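Side-chain contacts in superoxide dismutase (Anaplasma phagocytophilum, PDB 3JS4), which probably converts superoxide radicals to dioxygen and hydrogen peroxide by cycling the redox state of an active-site iron: residues V54-K59 with F92-Q97; Y104-K109 with W214-G219. All coordinates share one frame; numbering follows the deposited sequence.

How the contacts relate
Both contacts draw on helix 89-106, which belongs to the alpha-hairpin domain and ends at its junction with the C-terminal domain. Contact 1 joins that helix to helix 39-60 wholly within the hairpin domain. Contact 2 starts from its last turn and the loop that follows, and reaches helix 214-223 of the C-terminal domain. Both segments of contact 1 precede those of contact 2 in sequence, and the chain's centre lies between the two contacts; their centres are 23 Å apart and their nearest atoms about 7 Å apart. H101, an iron ligand, lies on the shared helix between the two, so one helix carries hairpin packing, metal binding and the domain junction.

Contact 1: residues V54-K59 with F92-Q97; sequences VDVLNK and FNNAAQ
With CG1 of V56 anti to the backbone N (chi1 171°), this methyl comes up against the carboxamide of N94, whose CG in turn stands anti to its own carbonyl carbon (chi1 -68°). The two side chains cross at about a right angle. V56 CG1 lies 3.4 Å from N94 OD1 and 3.6 Å from N94 ND2, over one face of the carboxamide and displaced toward its O and N end; V56 CB also approaches N94 OD1, at 3.5 Å. No hydrogen bond links the two segments, and this meeting is van der Waals packing of a branched aliphatic side chain on a polar group. The amide nitrogen is used within its own helix, where N94 ND2 bonds to A90 O one turn earlier; that bond would help to fix the rotation of the group that V56 meets. The helices concerned, 39-60 and 89-106, form the antiparallel hairpin of the iron/manganese superoxide dismutase N-terminal domain. Their local axes come within 8.8 Å, and their directions differ by 137°, so the pair is antiparallel but markedly splayed. L57 and N94 mark the nearest CA atoms, 5.7 Å apart, and their CB atoms pack at 4.1 Å. From there the isobutyl group of L57 reaches across to A95: CD2 makes the closer apolar contact, 3.9 Å from A95 CA and 4.0 Å from A95 CB, with CD1 near A95 N. I91 and I98 of helix 89-106 also touch L57, while L74 and I77 of helix 74-83 pack on L57 and A95 respectively.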
ATOM      1  N   VAL A  54       1.255  10.070  11.541  1.00  7.32           N
ATOM      2  CA  VAL A  54       0.608  11.360  11.381  1.00  7.20           C
ATOM      3  C   VAL A  54       1.086  12.357  12.456  1.00  7.51           C
ATOM      4  O   VAL A  54       1.442  13.483  12.129  1.00  7.65           O
ATOM      5  CB  VAL A  54      -0.924  11.196  11.420  1.00  7.06           C
ATOM      6  CG1 VAL A  54      -1.636  12.568  11.505  1.00  6.89           C
ATOM      7  CG2 VAL A  54      -1.376  10.403  10.196  1.00  6.99           C
ATOM      8  N   ASP A  55       1.094  11.928  13.720  1.00  7.09           N
ATOM      9  CA  ASP A  55       1.571  12.766  14.826  1.00  7.76           C
ATOM     10  C   ASP A  55       3.043  13.180  14.634  1.00  6.75           C
ATOM     11  O   ASP A  55       3.402  14.365  14.727  1.00  6.07           O
ATOM     12  CB  ASP A  55       1.397  12.029  16.160  1.00  7.02           C
ATOM     13  CG  ASP A  55       1.749  12.905  17.361  1.00 11.03           C
ATOM     14  OD1 ASP A  55       1.166  14.018  17.520  1.00 11.77           O
ATOM     15  OD2 ASP A  55       2.634  12.493  18.145  1.00 13.04           O
ATOM     16  N   VAL A  56       3.895  12.196  14.379  1.00  7.13           N
ATOM     17  CA  VAL A  56       5.327  12.464  14.218  1.00  7.40           C
ATOM     18  C   VAL A  56       5.587  13.456  13.066  1.00  7.95           C
ATOM     19  O   VAL A  56       6.393  14.375  13.210  1.00  8.36           O
ATOM     20  CB  VAL A  56       6.135  11.157  14.073  1.00  7.23           C
ATOM     21  CG1 VAL A  56       7.594  11.447  13.679  1.00  6.36           C
ATOM     22  CG2 VAL A  56       6.076  10.365  15.415  1.00  8.00           C
ATOM     23  N   LEU A  57       4.928  13.261  11.929  1.00  7.90           N
ATOM     24  CA  LEU A  57       5.090  14.193  10.800  1.00  8.81           C
ATOM     25  C   LEU A  57       4.683  15.636  11.152  1.00  9.32           C
ATOM     26  O   LEU A  57       5.396  16.604  10.826  1.00  8.59           O
ATOM     27  CB  LEU A  57       4.359  13.695   9.543  1.00  8.38           C
ATOM     28  CG  LEU A  57       4.592  14.543   8.275  1.00  8.35           C
ATOM     29  CD1 LEU A  57       6.090  14.472   7.895  1.00  8.37           C
ATOM     30  CD2 LEU A  57       3.758  13.992   7.169  1.00  7.70           C
ATOM     31  N   ASN A  58       3.544  15.785  11.821  1.00  9.88           N
ATOM     32  CA  ASN A  58       3.161  17.101  12.327  1.00 10.03           C
ATOM     33  C   ASN A  58       4.268  17.749  13.163  1.00 10.06           C
ATOM     34  O   ASN A  58       4.525  18.935  13.010  1.00  8.84           O
ATOM     35  CB  ASN A  58       1.849  17.047  13.114  1.00 10.30           C
ATOM     36  CG  ASN A  58       0.633  16.954  12.205  1.00 10.78           C
ATOM     37  OD1 ASN A  58       0.625  17.517  11.123  1.00 10.46           O
ATOM     38  ND2 ASN A  58      -0.408  16.250  12.656  1.00  8.73           N
ATOM     39  N   LYS A  59       4.933  16.966  14.015  1.00 10.13           N
ATOM     40  CA  LYS A  59       6.051  17.480  14.828  1.00 11.33           C
ATOM     41  C   LYS A  59       7.295  17.833  14.010  1.00 11.42           C
ATOM     42  O   LYS A  59       7.932  18.859  14.276  1.00 10.41           O
ATOM     43  CB  LYS A  59       6.440  16.509  15.954  1.00 11.65           C
ATOM     44  CG  LYS A  59       5.408  16.420  17.106  1.00 15.38           C
ATOM     45  CD  LYS A  59       5.880  15.489  18.213  1.00 19.57           C
ATOM     46  CE  LYS A  59       5.843  14.044  17.743  1.00 23.30           C
ATOM     47  NZ  LYS A  59       6.503  13.102  18.707  1.00 26.66           N
ATOM     48  N   PHE A  92      10.642  12.016   5.176  1.00  8.19           N
ATOM     49  CA  PHE A  92      10.327  11.003   4.177  1.00  7.52           C
ATOM     50  C   PHE A  92       9.718   9.738   4.790  1.00  7.45           C
ATOM     51  O   PHE A  92       8.647   9.288   4.365  1.00  7.24           O
ATOM     52  CB  PHE A  92      11.556  10.632   3.338  1.00  7.03           C
ATOM     53  CG  PHE A  92      11.423   9.295   2.654  1.00  8.01           C
ATOM     54  CD1 PHE A  92      10.566   9.149   1.567  1.00  5.41           C
ATOM     55  CD2 PHE A  92      12.117   8.172   3.137  1.00  8.03           C
ATOM     56  CE1 PHE A  92      10.415   7.902   0.933  1.00  7.03           C
ATOM     57  CE2 PHE A  92      11.974   6.905   2.521  1.00  7.76           C
ATOM     58  CZ  PHE A  92      11.114   6.767   1.414  1.00  5.90           C
ATOM     59  N   ASN A  93      10.404   9.154   5.769  1.00  6.91           N
ATOM     60  CA  ASN A  93       9.904   7.932   6.413  1.00  8.30           C
ATOM     61  C   ASN A  93       8.449   8.092   6.887  1.00  7.90           C
ATOM     62  O   ASN A  93       7.620   7.196   6.676  1.00  7.96           O
ATOM     63  CB  ASN A  93      10.773   7.559   7.622  1.00  7.65           C
ATOM     64  CG  ASN A  93      12.163   7.067   7.238  1.00  9.92           C
ATOM     65  OD1 ASN A  93      12.400   6.604   6.115  1.00  9.57           O
ATOM     66  ND2 ASN A  93      13.084   7.123   8.206  1.00  8.76           N
ATOM     67  N   ASN A  94       8.148   9.210   7.562  1.00  7.53           N
ATOM     68  CA  ASN A  94       6.796   9.410   8.106  1.00  7.73           C
ATOM     69  C   ASN A  94       5.716   9.751   7.076  1.00  7.70           C
ATOM     70  O   ASN A  94       4.622   9.152   7.122  1.00  7.20           O
ATOM     71  CB  ASN A  94       6.789  10.396   9.301  1.00  7.79           C
ATOM     72  CG  ASN A  94       7.493   9.805  10.516  1.00  8.89           C
ATOM     73  OD1 ASN A  94       6.887   9.078  11.306  1.00  9.61           O
ATOM     74  ND2 ASN A  94       8.807  10.064  10.630  1.00  8.24           N
ATOM     75  N   ALA A  95       6.022  10.689   6.168  1.00  6.56           N
ATOM     76  CA  ALA A  95       5.101  11.039   5.072  1.00  6.88           C
ATOM     77  C   ALA A  95       4.808   9.821   4.208  1.00  6.95           C
ATOM     78  O   ALA A  95       3.654   9.555   3.873  1.00  6.68           O
ATOM     79  CB  ALA A  95       5.678  12.156   4.202  1.00  6.84           C
ATOM     80  N   ALA A  96       5.859   9.066   3.868  1.00  6.63           N
ATOM     81  CA  ALA A  96       5.721   7.887   3.017  1.00  6.56           C
ATOM     82  C   ALA A  96       4.884   6.839   3.721  1.00  7.18           C
ATOM     83  O   ALA A  96       3.995   6.226   3.109  1.00  6.67           O
ATOM     84  CB  ALA A  96       7.134   7.303   2.610  1.00  5.66           C
ATOM     85  N   GLN A  97       5.139   6.633   5.010  1.00  6.82           N
ATOM     86  CA  GLN A  97       4.315   5.662   5.744  1.00  6.19           C
ATOM     87  C   GLN A  97       2.854   6.079   5.829  1.00  6.26           C
ATOM     88  O   GLN A  97       1.959   5.218   5.772  1.00  5.91           O
ATOM     89  CB  GLN A  97       4.914   5.301   7.117  1.00  5.74           C
ATOM     90  CG  GLN A  97       6.199   4.422   7.002  1.00  5.43           C
ATOM     91  CD  GLN A  97       5.903   3.022   6.498  1.00  6.32           C
ATOM     92  OE1 GLN A  97       5.722   2.797   5.301  1.00  7.17           O
ATOM     93  NE2 GLN A  97       5.879   2.069   7.407  1.00  4.32           N
TER

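Contact 2: residues Y104-K109 with W214-G219; sequences YWQSMK and WDFVLG
K109 and D215 supply the ionic part of this contact: K109 NZ donates to D215 OD2 at 2.7 Å in a salt bridge. The ammonium group meets that oxygen from above the carboxylate, 39° out of its plane, and the two side chains cross at about a right angle. From a chi1 of 63°, with CG between the backbone N and carbonyl carbon, the lysine chain runs extended to the acid. Aromatic packing is centred on F216. Q106 CB lies over one face of the ring, 3.7 Å from the centroid and 16° off the normal, a CH-pi contact. The Q106 backbone joins in, its O 3.4 Å from F216 CG. S107 OG approaches the phenyl ring obliquely, 4.0 Å from F216 CD2. These contacts join the end of helix 89-106 and the loop that follows it, in the alpha-hairpin domain, to the start of helix 214-223 in the C-terminal domain, so they belong to the junction between the two domains of the superoxide dismutase fold. F103 adds an edge-to-face ring contact with F216. In the polar group, hydrogen bonds tie the S107 hydroxyl to F103 O and to T184 N on strand 179-186.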
ATOM      1  N   TYR A 104      -2.987   1.368   1.456  1.00  6.53           N
ATOM      2  CA  TYR A 104      -3.237   0.000   1.917  1.00  6.15           C
ATOM      3  C   TYR A 104      -4.706  -0.169   2.300  1.00  6.75           C
ATOM      4  O   TYR A 104      -5.329  -1.179   1.945  1.00  6.72           O
ATOM      5  CB  TYR A 104      -2.357  -0.260   3.134  1.00  5.55           C
ATOM      6  CG  TYR A 104      -2.533  -1.555   3.885  1.00  5.80           C
ATOM      7  CD1 TYR A 104      -2.408  -2.793   3.247  1.00  6.34           C
ATOM      8  CD2 TYR A 104      -2.742  -1.539   5.275  1.00  2.31           C
ATOM      9  CE1 TYR A 104      -2.517  -3.985   3.967  1.00  5.03           C
ATOM     10  CE2 TYR A 104      -2.836  -2.714   6.004  1.00  5.30           C
ATOM     11  CZ  TYR A 104      -2.717  -3.931   5.354  1.00  4.90           C
ATOM     12  OH  TYR A 104      -2.835  -5.077   6.077  1.00  5.16           O
ATOM     13  N   TRP A 105      -5.257   0.777   3.070  1.00  6.05           N
ATOM     14  CA  TRP A 105      -6.652   0.618   3.474  1.00  6.00           C
ATOM     15  C   TRP A 105      -7.595   0.614   2.282  1.00  6.48           C
ATOM     16  O   TRP A 105      -8.600  -0.115   2.293  1.00  5.49           O
ATOM     17  CB  TRP A 105      -7.101   1.672   4.520  1.00  6.12           C
ATOM     18  CG  TRP A 105      -6.188   1.765   5.733  1.00  5.96           C
ATOM     19  CD1 TRP A 105      -5.538   2.883   6.188  1.00  5.58           C
ATOM     20  CD2 TRP A 105      -5.834   0.705   6.631  1.00  6.01           C
ATOM     21  NE1 TRP A 105      -4.813   2.584   7.309  1.00  5.15           N
ATOM     22  CE2 TRP A 105      -4.983   1.262   7.615  1.00  6.46           C
ATOM     23  CE3 TRP A 105      -6.191  -0.658   6.724  1.00  5.46           C
ATOM     24  CZ2 TRP A 105      -4.452   0.505   8.668  1.00  6.26           C
ATOM     25  CZ3 TRP A 105      -5.654  -1.418   7.756  1.00  6.06           C
ATOM     26  CH2 TRP A 105      -4.783  -0.830   8.718  1.00  5.20           C
ATOM     27  N   GLN A 106      -7.308   1.449   1.275  1.00  6.91           N
ATOM     28  CA  GLN A 106      -8.128   1.480   0.062  1.00  8.46           C
ATOM     29  C   GLN A 106      -7.972   0.214  -0.798  1.00  8.03           C
ATOM     30  O   GLN A 106      -8.843  -0.087  -1.632  1.00  8.68           O
ATOM     31  CB  GLN A 106      -7.787   2.720  -0.783  1.00  9.22           C
ATOM     32  CG  GLN A 106      -7.878   4.026  -0.023  1.00 12.55           C
ATOM     33  CD  GLN A 106      -7.485   5.217  -0.872  1.00 19.53           C
ATOM     34  OE1 GLN A 106      -6.344   5.705  -0.794  1.00 23.83           O
ATOM     35  NE2 GLN A 106      -8.415   5.686  -1.705  1.00 20.47           N
ATOM     36  N   SER A 107      -6.872  -0.507  -0.579  1.00  7.33           N
ATOM     37  CA  SER A 107      -6.517  -1.713  -1.315  1.00  7.05           C
ATOM     38  C   SER A 107      -7.253  -2.957  -0.792  1.00  7.07           C
ATOM     39  O   SER A 107      -7.009  -4.070  -1.250  1.00  7.64           O
ATOM     40  CB  SER A 107      -4.997  -1.924  -1.239  1.00  6.23           C
ATOM     41  OG  SER A 107      -4.310  -0.907  -1.993  1.00  8.31           O
ATOM     42  N   MET A 108      -8.135  -2.775   0.183  1.00  7.14           N
ATOM     43  CA  MET A 108      -8.881  -3.888   0.746  1.00  6.81           C
ATOM     44  C   MET A 108     -10.328  -3.429   0.895  1.00  7.39           C
ATOM     45  O   MET A 108     -10.599  -2.234   0.882  1.00  6.39           O
ATOM     46  CB  MET A 108      -8.321  -4.275   2.122  1.00  6.48           C
ATOM     47  CG  MET A 108      -6.819  -4.645   2.133  1.00  6.49           C
ATOM     48  SD  MET A 108      -6.209  -5.206   3.743  1.00  7.88           S
ATOM     49  CE  MET A 108      -6.100  -3.648   4.661  1.00  7.41           C
ATOM     50  N   LYS A 109     -11.244  -4.392   1.015  1.00  8.23           N
ATOM     51  CA  LYS A 109     -12.640  -4.122   1.375  1.00  8.54           C
ATOM     52  C   LYS A 109     -13.237  -5.347   2.062  1.00  8.74           C
ATOM     53  O   LYS A 109     -12.707  -6.452   1.926  1.00  8.00           O
ATOM     54  CB  LYS A 109     -13.473  -3.742   0.138  1.00  8.69           C
ATOM     55  CG  LYS A 109     -13.597  -4.829  -0.947  1.00  9.39           C
ATOM     56  CD  LYS A 109     -14.594  -4.373  -2.021  1.00 10.24           C
ATOM     57  CE  LYS A 109     -14.834  -5.468  -3.054  1.00 11.62           C
ATOM     58  NZ  LYS A 109     -15.944  -5.085  -3.940  1.00 14.06           N
ATOM     59  N   TRP A 214     -10.407  -5.272  -5.873  1.00  9.82           N
ATOM     60  CA  TRP A 214     -10.270  -5.146  -7.314  1.00 10.93           C
ATOM     61  C   TRP A 214     -10.964  -3.893  -7.850  1.00 11.45           C
ATOM     62  O   TRP A 214     -10.573  -3.385  -8.888  1.00 11.43           O
ATOM     63  CB  TRP A 214     -10.822  -6.379  -8.022  1.00 10.95           C
ATOM     64  CG  TRP A 214     -10.003  -7.623  -7.923  1.00 10.02           C
ATOM     65  CD1 TRP A 214     -10.371  -8.796  -7.315  1.00 11.16           C
ATOM     66  CD2 TRP A 214      -8.696  -7.851  -8.474  1.00  9.76           C
ATOM     67  NE1 TRP A 214      -9.374  -9.739  -7.453  1.00  9.69           N
ATOM     68  CE2 TRP A 214      -8.331  -9.185  -8.149  1.00  8.85           C
ATOM     69  CE3 TRP A 214      -7.791  -7.056  -9.196  1.00  8.02           C
ATOM     70  CZ2 TRP A 214      -7.101  -9.740  -8.519  1.00  8.64           C
ATOM     71  CZ3 TRP A 214      -6.558  -7.609  -9.569  1.00  8.80           C
ATOM     72  CH2 TRP A 214      -6.232  -8.940  -9.243  1.00  9.12           C
ATOM     73  N   ASP A 215     -12.003  -3.403  -7.166  1.00 12.19           N
ATOM     74  CA  ASP A 215     -12.658  -2.151  -7.596  1.00 13.08           C
ATOM     75  C   ASP A 215     -11.661  -0.989  -7.532  1.00 12.65           C
ATOM     76  O   ASP A 215     -11.701  -0.072  -8.363  1.00 12.23           O
ATOM     77  CB  ASP A 215     -13.882  -1.791  -6.732  1.00 13.44           C
ATOM     78  CG  ASP A 215     -14.886  -2.942  -6.595  1.00 17.59           C
ATOM     79  OD1 ASP A 215     -14.939  -3.814  -7.498  1.00 20.30           O
ATOM     80  OD2 ASP A 215     -15.621  -2.972  -5.567  1.00 20.95           O
ATOM     81  N   PHE A 216     -10.784  -1.013  -6.526  1.00 11.92           N
ATOM     82  CA  PHE A 216      -9.774   0.032  -6.396  1.00 11.63           C
ATOM     83  C   PHE A 216      -8.780  -0.025  -7.571  1.00 11.65           C
ATOM     84  O   PHE A 216      -8.566   0.974  -8.265  1.00 12.01           O
ATOM     85  CB  PHE A 216      -9.077  -0.040  -5.030  1.00 11.17           C
ATOM     86  CG  PHE A 216      -8.157   1.126  -4.740  1.00 11.88           C
ATOM     87  CD1 PHE A 216      -8.662   2.428  -4.647  1.00 12.91           C
ATOM     88  CD2 PHE A 216      -6.794   0.918  -4.544  1.00 11.27           C
ATOM     89  CE1 PHE A 216      -7.811   3.508  -4.365  1.00 12.72           C
ATOM     90  CE2 PHE A 216      -5.939   1.973  -4.263  1.00 10.48           C
ATOM     91  CZ  PHE A 216      -6.435   3.267  -4.169  1.00 11.31           C
ATOM     92  N   VAL A 217      -8.189  -1.197  -7.794  1.00 11.52           N
ATOM     93  CA  VAL A 217      -7.289  -1.453  -8.914  1.00 11.14           C
ATOM     94  C   VAL A 217      -7.859  -0.979 -10.254  1.00 11.74           C
ATOM     95  O   VAL A 217      -7.220  -0.185 -10.967  1.00 11.46           O
ATOM     96  CB  VAL A 217      -6.985  -2.961  -9.012  1.00 11.07           C
ATOM     97  CG1 VAL A 217      -6.020  -3.237 -10.156  1.00 10.60           C
ATOM     98  CG2 VAL A 217      -6.425  -3.477  -7.685  1.00  9.74           C
ATOM     99  N   LEU A 218      -9.054  -1.477 -10.584  1.00 12.30           N
ATOM    100  CA  LEU A 218      -9.749  -1.122 -11.820  1.00 13.24           C
ATOM    101  C   LEU A 218      -9.981   0.368 -11.933  1.00 13.98           C
ATOM    102  O   LEU A 218      -9.649   0.973 -12.962  1.00 14.44           O
ATOM    103  CB  LEU A 218     -11.081  -1.883 -11.934  1.00 13.31           C
ATOM    104  CG  LEU A 218     -11.950  -1.644 -13.169  1.00 13.40           C
ATOM    105  CD1 LEU A 218     -11.205  -1.991 -14.469  1.00 12.99           C
ATOM    106  CD2 LEU A 218     -13.280  -2.425 -13.066  1.00 13.00           C
ATOM    107  N   GLY A 219     -10.518   0.954 -10.864  1.00 14.56           N
ATOM    108  CA  GLY A 219     -10.806   2.378 -10.807  1.00 15.52           C
ATOM    109  C   GLY A 219      -9.588   3.241 -11.081  1.00 16.24           C
ATOM    110  O   GLY A 219      -9.693   4.254 -11.778  1.00 16.57           O
TER